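Local atomic coordinates of ureidoglycolate hydrolase (Arabidopsis thaliana, PDB entry 4PXE), a protein that hydrolyses (S)-ureidoglycolate to glyoxylate, ammonium and carbon dioxide in plant purine breakdown, working as a manganese-dependent homodimer of the peptidase M20 family. Residues A95-G100 / E138-G143; R40-D45 / S49-V54. All blocks are in the same frame, centred on the assembly; numbering follows the deposited sequence.

Contact 1 of 2, residues A95-G100 / E138-G143; sequences AIPYSG and EPTRFG. With MN (manganese (II) ion), chain D.
I96 meets both E138 and T140 through one methyl, CG2, in van der Waals contacts that include polar groups. CG2 of I96 lies 3.4 Å from the carboxyl carbon CD of E138, and the CB and CG of the glutamate also border it. The same methyl lies 3.5 Å from the hydroxyl OG1 of T140. CG2 of T140 rests 3.7 Å from CD of P97, at the ring of the proline. With chi1 of T140 at -51°, OG1 sits beside the backbone N and CG2 swings toward P97.

Water carries the polar contacts. One water accepts from N of I96 and donates to OE2 of E138 at 2.7 Å. A second water lies 2.8 Å from OG1 of T140 and makes a weak bond to O of A95. Without the hydroxyl and CG2 of T140, as with an alanine here, that water would probably lose its second partner and a gap would open beside CD of P97. Within 95-100, OG of S99 donates to O of I96 at 2.7 Å and ties the corner after the short strand. Y98 and S99, both facing V38, form a G1 beta bulge.

The metal contact is E138 OE2 to manganese, 2.2 Å. D103 and H402 bind this ion too, and two further waters complete the site. E138 also touches glyoxylate, and its OE1 accepts a hydrogen bond from N294 of the second subunit.

Each carboxylate oxygen thus has a polar partner, while a methyl packs against the carboxyl carbon. Together these contacts are likely to restrict rotation of the metal-binding carboxylate in the active site at the dimer interface.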
ATOM      1  N   ALA A  95       9.949  -6.242  15.846  1.00 12.55           N
ATOM      2  CA  ALA A  95       8.594  -6.775  15.732  1.00 11.77           C
ATOM      3  C   ALA A  95       8.015  -6.334  14.397  1.00 12.18           C
ATOM      4  O   ALA A  95       8.029  -5.141  14.070  1.00 14.03           O
ATOM      5  CB  ALA A  95       7.730  -6.244  16.853  1.00 12.54           C
ATOM      6  N   ILE A  96       7.497  -7.280  13.625  1.00 12.07           N
ATOM      7  CA  ILE A  96       6.843  -6.926  12.360  1.00 13.79           C
ATOM      8  C   ILE A  96       5.542  -6.152  12.612  1.00 13.15           C
ATOM      9  O   ILE A  96       5.024  -6.153  13.725  1.00 13.08           O
ATOM     10  CB  ILE A  96       6.608  -8.158  11.445  1.00 13.10           C
ATOM     11  CG1 ILE A  96       5.458  -9.033  11.949  1.00 13.98           C
ATOM     12  CG2 ILE A  96       7.880  -8.961  11.288  1.00 13.32           C
ATOM     13  CD1 ILE A  96       5.159 -10.195  11.024  1.00 14.85           C
ATOM     14  N   PRO A  97       5.024  -5.459  11.591  1.00 12.37           N
ATOM     15  CA  PRO A  97       3.798  -4.691  11.840  1.00 13.53           C
ATOM     16  C   PRO A  97       2.640  -5.503  12.434  1.00 13.34           C
ATOM     17  O   PRO A  97       2.297  -6.579  11.933  1.00 13.00           O
ATOM     18  CB  PRO A  97       3.437  -4.167  10.443  1.00 15.62           C
ATOM     19  CG  PRO A  97       4.786  -4.005   9.773  1.00 16.10           C
ATOM     20  CD  PRO A  97       5.598  -5.176  10.259  1.00 16.41           C
ATOM     21  N   TYR A  98       2.063  -4.970  13.509  1.00 13.07           N
ATOM     22  CA  TYR A  98       0.875  -5.546  14.149  1.00 12.67           C
ATOM     23  C   TYR A  98       1.103  -6.972  14.599  1.00 12.28           C
ATOM     24  O   TYR A  98       0.323  -7.885  14.296  1.00 13.04           O
ATOM     25  CB  TYR A  98      -0.355  -5.438  13.235  1.00 15.27           C
ATOM     26  CG  TYR A  98      -0.786  -4.008  13.026  1.00 18.30           C
ATOM     27  CD1 TYR A  98      -1.639  -3.391  13.927  1.00 18.74           C
ATOM     28  CD2 TYR A  98      -0.312  -3.268  11.951  1.00 21.40           C
ATOM     29  CE1 TYR A  98      -2.034  -2.079  13.759  1.00 26.35           C
ATOM     30  CE2 TYR A  98      -0.706  -1.946  11.768  1.00 25.28           C
ATOM     31  CZ  TYR A  98      -1.558  -1.362  12.683  1.00 25.76           C
ATOM     32  OH  TYR A  98      -1.964  -0.051  12.517  1.00 35.50           O
ATOM     33  N   SER A  99       2.180  -7.148  15.347  1.00 12.78           N
ATOM     34  CA  SER A  99       2.527  -8.461  15.873  1.00 12.77           C
ATOM     35  C   SER A  99       2.413  -8.484  17.402  1.00 12.33           C
ATOM     36  O   SER A  99       1.796  -7.594  17.998  1.00 13.07           O
ATOM     37  CB  SER A  99       3.911  -8.880  15.392  1.00 12.94           C
ATOM     38  OG  SER A  99       4.912  -7.957  15.796  1.00 13.69           O
ATOM     39  N   GLY A 100       2.990  -9.507  18.030  1.00 11.47           N
ATOM     40  CA  GLY A 100       2.843  -9.722  19.463  1.00 13.05           C
ATOM     41  C   GLY A 100       4.022  -9.216  20.278  1.00 12.48           C
ATOM     42  O   GLY A 100       4.936  -8.592  19.733  1.00 13.37           O
ATOM     43  N   GLU A 138      13.883  -9.574  11.875  1.00 12.32           N
ATOM     44  CA  GLU A 138      12.743  -9.530  10.956  1.00 13.91           C
ATOM     45  C   GLU A 138      13.092  -8.807   9.653  1.00 15.56           C
ATOM     46  O   GLU A 138      13.891  -7.872   9.662  1.00 16.11           O
ATOM     47  CB  GLU A 138      11.532  -8.889  11.633  1.00 14.42           C
ATOM     48  CG  GLU A 138      11.100  -9.616  12.901  1.00 14.01           C
ATOM     49  CD  GLU A 138      10.298 -10.854  12.635  1.00 15.59           C
ATOM     50  OE1 GLU A 138      10.253 -11.367  11.494  1.00 14.56           O
ATOM     51  OE2 GLU A 138       9.676 -11.312  13.616  1.00 15.95           O
ATOM     52  N   PRO A 139      12.502  -9.244   8.524  1.00 14.47           N
ATOM     53  CA  PRO A 139      12.871  -8.692   7.208  1.00 14.84           C
ATOM     54  C   PRO A 139      12.121  -7.411   6.850  1.00 15.13           C
ATOM     55  O   PRO A 139      12.223  -6.949   5.712  1.00 16.64           O
ATOM     56  CB  PRO A 139      12.460  -9.811   6.246  1.00 15.89           C
ATOM     57  CG  PRO A 139      11.277 -10.436   6.910  1.00 12.84           C
ATOM     58  CD  PRO A 139      11.633 -10.430   8.395  1.00 13.03           C
ATOM     59  N   THR A 140      11.389  -6.842   7.800  1.00 13.92           N
ATOM     60  CA  THR A 140      10.460  -5.733   7.536  1.00 14.93           C
ATOM     61  C   THR A 140      11.039  -4.542   6.772  1.00 14.72           C
ATOM     62  O   THR A 140      10.443  -4.074   5.790  1.00 17.20           O
ATOM     63  CB  THR A 140       9.870  -5.202   8.858  1.00 14.52           C
ATOM     64  OG1 THR A 140       9.356  -6.308   9.611  1.00 13.88           O
ATOM     65  CG2 THR A 140       8.738  -4.198   8.599  1.00 16.13           C
ATOM     66  N   ARG A 141      12.177  -4.030   7.228  1.00 14.04           N
ATOM     67  CA  ARG A 141      12.644  -2.763   6.682  1.00 14.91           C
ATOM     68  C   ARG A 141      13.354  -2.894   5.338  1.00 14.29           C
ATOM     69  O   ARG A 141      13.033  -2.161   4.407  1.00 17.16           O
ATOM     70  CB  ARG A 141      13.547  -2.030   7.672  1.00 16.31           C
ATOM     71  CG  ARG A 141      13.895  -0.635   7.176  1.00 18.45           C
ATOM     72  CD  ARG A 141      14.350   0.302   8.287  1.00 18.18           C
ATOM     73  NE  ARG A 141      14.466   1.658   7.750  1.00 19.80           N
ATOM     74  CZ  ARG A 141      14.714   2.747   8.466  1.00 23.09           C
ATOM     75  NH1 ARG A 141      14.907   2.669   9.780  1.00 19.37           N
ATOM     76  NH2 ARG A 141      14.779   3.927   7.851  1.00 21.38           N
ATOM     77  N   PHE A 142      14.316  -3.808   5.252  1.00 16.40           N
ATOM     78  CA  PHE A 142      15.146  -3.938   4.055  1.00 16.60           C
ATOM     79  C   PHE A 142      14.904  -5.223   3.263  1.00 20.13           C
ATOM     80  O   PHE A 142      15.569  -5.459   2.255  1.00 20.68           O
ATOM     81  CB  PHE A 142      16.634  -3.804   4.415  1.00 17.47           C
ATOM     82  CG  PHE A 142      16.977  -2.499   5.080  1.00 16.95           C
ATOM     83  CD1 PHE A 142      16.981  -1.322   4.348  1.00 19.78           C
ATOM     84  CD2 PHE A 142      17.292  -2.449   6.434  1.00 18.33           C
ATOM     85  CE1 PHE A 142      17.282  -0.123   4.939  1.00 18.83           C
ATOM     86  CE2 PHE A 142      17.596  -1.246   7.041  1.00 18.26           C
ATOM     87  CZ  PHE A 142      17.596  -0.075   6.288  1.00 21.32           C
ATOM     88  N   GLY A 143      13.959  -6.052   3.705  1.00 17.47           N
ATOM     89  CA  GLY A 143      13.694  -7.315   3.029  1.00 16.48           C
ATOM     90  C   GLY A 143      14.691  -8.402   3.398  1.00 17.74           C
ATOM     91  O   GLY A 143      14.672  -9.503   2.838  1.00 20.02           O
TER
HETATM   92 MN    MN D 502       9.015 -13.329  14.007  1.00 26.38          MN
HETATM   93  O   HOH W   1      10.146  -5.215  12.059  1.00 15.84           O
HETATM   94  O   HOH W   2       7.602  -9.898  14.707  1.00 15.34           O
HETATM   95  O   HOH W   3      11.053 -13.717  14.543  1.00 17.49           O
HETATM   96  O   HOH W   4       8.740 -15.136  13.917  1.00 17.62           O

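Contact 2 of 2, residues R40-D45 / S49-V54; sequences RVLYTD and SARRYV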
ATOM      1  N   ARG A  40       7.693  -2.633  15.686  1.00 12.62           N
ATOM      2  CA  ARG A  40       8.968  -2.025  16.066  1.00 13.14           C
ATOM      3  C   ARG A  40      10.039  -2.392  15.063  1.00 15.09           C
ATOM      4  O   ARG A  40      10.556  -3.508  15.058  1.00 14.64           O
ATOM      5  CB  ARG A  40       9.377  -2.416  17.489  1.00 14.29           C
ATOM      6  CG  ARG A  40      10.662  -1.734  17.929  1.00 14.55           C
ATOM      7  CD  ARG A  40      10.858  -1.829  19.434  1.00 18.22           C
ATOM      8  NE  ARG A  40      10.902  -3.211  19.901  1.00 16.75           N
ATOM      9  CZ  ARG A  40      10.054  -3.735  20.786  1.00 15.78           C
ATOM     10  NH1 ARG A  40       9.072  -3.006  21.310  1.00 17.95           N
ATOM     11  NH2 ARG A  40      10.191  -5.000  21.150  1.00 16.07           N
ATOM     12  N   VAL A  41      10.362  -1.432  14.205  1.00 14.39           N
ATOM     13  CA  VAL A  41      11.206  -1.684  13.056  1.00 15.05           C
ATOM     14  C   VAL A  41      12.633  -1.196  13.264  1.00 15.65           C
ATOM     15  O   VAL A  41      12.866  -0.142  13.871  1.00 17.04           O
ATOM     16  CB  VAL A  41      10.576  -1.017  11.806  1.00 15.05           C
ATOM     17  CG1 VAL A  41      11.431  -1.252  10.579  1.00 16.46           C
ATOM     18  CG2 VAL A  41       9.170  -1.559  11.595  1.00 15.82           C
ATOM     19  N   LEU A  42      13.573  -2.007  12.777  1.00 15.20           N
ATOM     20  CA  LEU A  42      15.003  -1.716  12.784  1.00 15.92           C
ATOM     21  C   LEU A  42      15.343  -0.245  12.550  1.00 17.03           C
ATOM     22  O   LEU A  42      14.927   0.334  11.549  1.00 17.16           O
ATOM     23  CB  LEU A  42      15.694  -2.579  11.720  1.00 16.86           C
ATOM     24  CG  LEU A  42      17.170  -2.330  11.415  1.00 17.77           C
ATOM     25  CD1 LEU A  42      18.006  -2.523  12.673  1.00 17.34           C
ATOM     26  CD2 LEU A  42      17.629  -3.264  10.326  1.00 18.14           C
ATOM     27  N   TYR A  43      16.086   0.322  13.507  1.00 16.27           N
ATOM     28  CA  TYR A  43      16.669   1.675  13.466  1.00 16.66           C
ATOM     29  C   TYR A  43      15.689   2.845  13.612  1.00 18.96           C
ATOM     30  O   TYR A  43      16.102   4.002  13.553  1.00 23.09           O
ATOM     31  CB  TYR A  43      17.560   1.889  12.229  1.00 18.58           C
ATOM     32  CG  TYR A  43      18.788   1.006  12.110  1.00 15.86           C
ATOM     33  CD1 TYR A  43      19.516   0.608  13.230  1.00 17.10           C
ATOM     34  CD2 TYR A  43      19.235   0.592  10.861  1.00 17.57           C
ATOM     35  CE1 TYR A  43      20.649  -0.191  13.096  1.00 17.17           C
ATOM     36  CE2 TYR A  43      20.352  -0.199  10.713  1.00 17.21           C
ATOM     37  CZ  TYR A  43      21.068  -0.589  11.831  1.00 14.82           C
ATOM     38  OH  TYR A  43      22.181  -1.387  11.658  1.00 19.43           O
ATOM     39  N   THR A  44      14.399   2.569  13.793  1.00 16.28           N
ATOM     40  CA  THR A  44      13.455   3.633  14.095  1.00 17.14           C
ATOM     41  C   THR A  44      13.605   4.101  15.539  1.00 18.93           C
ATOM     42  O   THR A  44      14.318   3.487  16.336  1.00 17.19           O
ATOM     43  CB  THR A  44      12.009   3.182  13.885  1.00 18.83           C
ATOM     44  OG1 THR A  44      11.728   2.097  14.782  1.00 16.50           O
ATOM     45  CG2 THR A  44      11.788   2.728  12.434  1.00 19.68           C
ATOM     46  N   ASP A  45      12.912   5.186  15.875  1.00 20.83           N
ATOM     47  CA  ASP A  45      12.932   5.715  17.235  1.00 20.94           C
ATOM     48  C   ASP A  45      12.472   4.691  18.284  1.00 16.80           C
ATOM     49  O   ASP A  45      13.071   4.587  19.358  1.00 19.47           O
ATOM     50  CB  ASP A  45      12.142   7.030  17.339  1.00 23.14           C
ATOM     51  CG  ASP A  45      10.658   6.857  17.072  1.00 31.64           C
ATOM     52  OD1 ASP A  45      10.274   5.925  16.332  1.00 30.24           O
ATOM     53  OD2 ASP A  45       9.868   7.670  17.602  1.00 40.95           O
ATOM     54  N   SER A  49      14.653   3.215  21.479  1.00 18.49           N
ATOM     55  CA  SER A  49      14.146   3.179  22.853  1.00 18.88           C
ATOM     56  C   SER A  49      14.230   1.778  23.465  1.00 17.08           C
ATOM     57  O   SER A  49      14.618   1.612  24.626  1.00 16.78           O
ATOM     58  CB  SER A  49      12.705   3.682  22.908  1.00 19.65           C
ATOM     59  OG  SER A  49      12.643   5.056  22.577  1.00 23.94           O
ATOM     60  N   ALA A  50      13.881   0.771  22.676  1.00 15.30           N
ATOM     61  CA  ALA A  50      13.940  -0.612  23.139  1.00 14.63           C
ATOM     62  C   ALA A  50      15.381  -1.085  23.358  1.00 15.66           C
ATOM     63  O   ALA A  50      15.658  -1.787  24.337  1.00 16.63           O
ATOM     64  CB  ALA A  50      13.218  -1.526  22.164  1.00 15.76           C
ATOM     65  N   ARG A  51      16.298  -0.703  22.462  1.00 15.96           N
ATOM     66  CA  ARG A  51      17.724  -1.012  22.656  1.00 15.78           C
ATOM     67  C   ARG A  51      18.230  -0.445  23.979  1.00 15.89           C
ATOM     68  O   ARG A  51      18.955  -1.113  24.713  1.00 17.02           O
ATOM     69  CB  ARG A  51      18.573  -0.420  21.522  1.00 18.03           C
ATOM     70  CG  ARG A  51      18.348  -1.025  20.143  1.00 17.59           C
ATOM     71  CD  ARG A  51      19.102  -0.225  19.067  1.00 17.42           C
ATOM     72  NE  ARG A  51      18.781  -0.777  17.758  1.00 19.10           N
ATOM     73  CZ  ARG A  51      19.499  -1.699  17.131  1.00 15.94           C
ATOM     74  NH1 ARG A  51      20.630  -2.142  17.654  1.00 18.72           N
ATOM     75  NH2 ARG A  51      19.078  -2.174  15.970  1.00 18.33           N
ATOM     76  N   ARG A  52      17.849   0.797  24.261  1.00 16.51           N
ATOM     77  CA  ARG A  52      18.291   1.463  25.480  0.65 17.61           C
ATOM     78  C   ARG A  52      17.748   0.756  26.719  1.00 17.65           C
ATOM     79  O   ARG A  52      18.463   0.588  27.705  1.00 17.03           O
ATOM     80  CB  ARG A  52      17.892   2.940  25.454  0.65 20.01           C
ATOM     81  CG  ARG A  52      18.597   3.730  24.350  0.65 20.89           C
ATOM     82  CD  ARG A  52      18.029   5.130  24.194  0.65 26.29           C
ATOM     83  NE  ARG A  52      18.067   5.895  25.436  0.65 31.64           N
ATOM     84  CZ  ARG A  52      19.090   6.656  25.816  0.65 34.96           C
ATOM     85  NH1 ARG A  52      20.167   6.752  25.049  0.65 34.37           N
ATOM     86  NH2 ARG A  52      19.037   7.319  26.964  0.65 34.77           N
ATOM     87  N   TYR A  53      16.490   0.324  26.649  1.00 15.65           N
ATOM     88  CA  TYR A  53      15.855  -0.387  27.751  1.00 15.64           C
ATOM     89  C   TYR A  53      16.616  -1.678  28.042  1.00 15.02           C
ATOM     90  O   TYR A  53      16.934  -1.975  29.192  1.00 16.54           O
ATOM     91  CB  TYR A  53      14.391  -0.679  27.394  1.00 15.78           C
ATOM     92  CG  TYR A  53      13.585  -1.357  28.479  1.00 15.80           C
ATOM     93  CD1 TYR A  53      13.599  -2.740  28.613  1.00 16.48           C
ATOM     94  CD2 TYR A  53      12.793  -0.624  29.351  1.00 16.89           C
ATOM     95  CE1 TYR A  53      12.849  -3.373  29.598  1.00 16.45           C
ATOM     96  CE2 TYR A  53      12.040  -1.248  30.339  1.00 17.65           C
ATOM     97  CZ  TYR A  53      12.078  -2.625  30.451  1.00 17.03           C
ATOM     98  OH  TYR A  53      11.335  -3.254  31.426  1.00 18.86           O
ATOM     99  N   VAL A  54      16.940  -2.427  26.992  1.00 14.67           N
ATOM    100  CA  VAL A  54      17.682  -3.674  27.143  1.00 14.85           C
ATOM    101  C   VAL A  54      19.117  -3.460  27.651  1.00 14.90           C
ATOM    102  O   VAL A  54      19.581  -4.170  28.544  1.00 15.40           O
ATOM    103  CB  VAL A  54      17.688  -4.491  25.823  1.00 15.55           C
ATOM    104  CG1 VAL A  54      18.625  -5.676  25.939  1.00 17.57           C
ATOM    105  CG2 VAL A  54      16.275  -4.968  25.493  1.00 15.63           C
TER
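R40 packs on A50 in the buried part of the contact. CB of A50 lies over one face of the R40 guanidinium and 3.6 Å from CD of R40. CG of R40 is anti to the backbone N (chi1 -177°), and the bend at chi3 lays the guanidinium beside A50 CB. Its polar end is held by the carbonyls of I93 and F30.

The second buried group is R51. Its NH2 lies 3.5 Å from CD1 of L42, which comes at the edge of the guanidinium. The same NH2 is 3.8 Å from CE1 of Y43, with ring and guanidinium planes 24° apart. CD1 of L42 also covers one face of the Y43 ring. NE of R51 forms a salt bridge with D47, and NH2 donates to OG1 of T135.

The solvent side is looser, and mainly backbone. N of S49 donates to O of D45 at 3.0 Å. D45 is exposed, and its CB points away from 49-54. T44 is the N-cap, its OG1 weakly capping N of D47. The same OG1 donates to O of V41, closing a type II turn.

The S49-D45 bond and the cap mark a helix start. The buried arginines find polar partners in the surrounding loops and helix.

Contact 1 lies nearer the centre of the chain, at the metal site and the dimer interface. Contact 2 lies farther from the centre but is the more buried, save for D45, and no other chain of the assembly touches it. The two meet directly: N of A95 is 2.9 Å from O of R40, a probable backbone hydrogen bond between short strands 95-96 and 38-40. NH1 of R141 also probably bonds to O of L42. Segment 40-45 therefore borders both parts of contact 1. Their chemistry differs with place. Contact 1 joins a short strand and its corner to a loop by methyl packing, bridging waters and a manganese ligand, whereas contact 2 joins a turn to the helix that follows it.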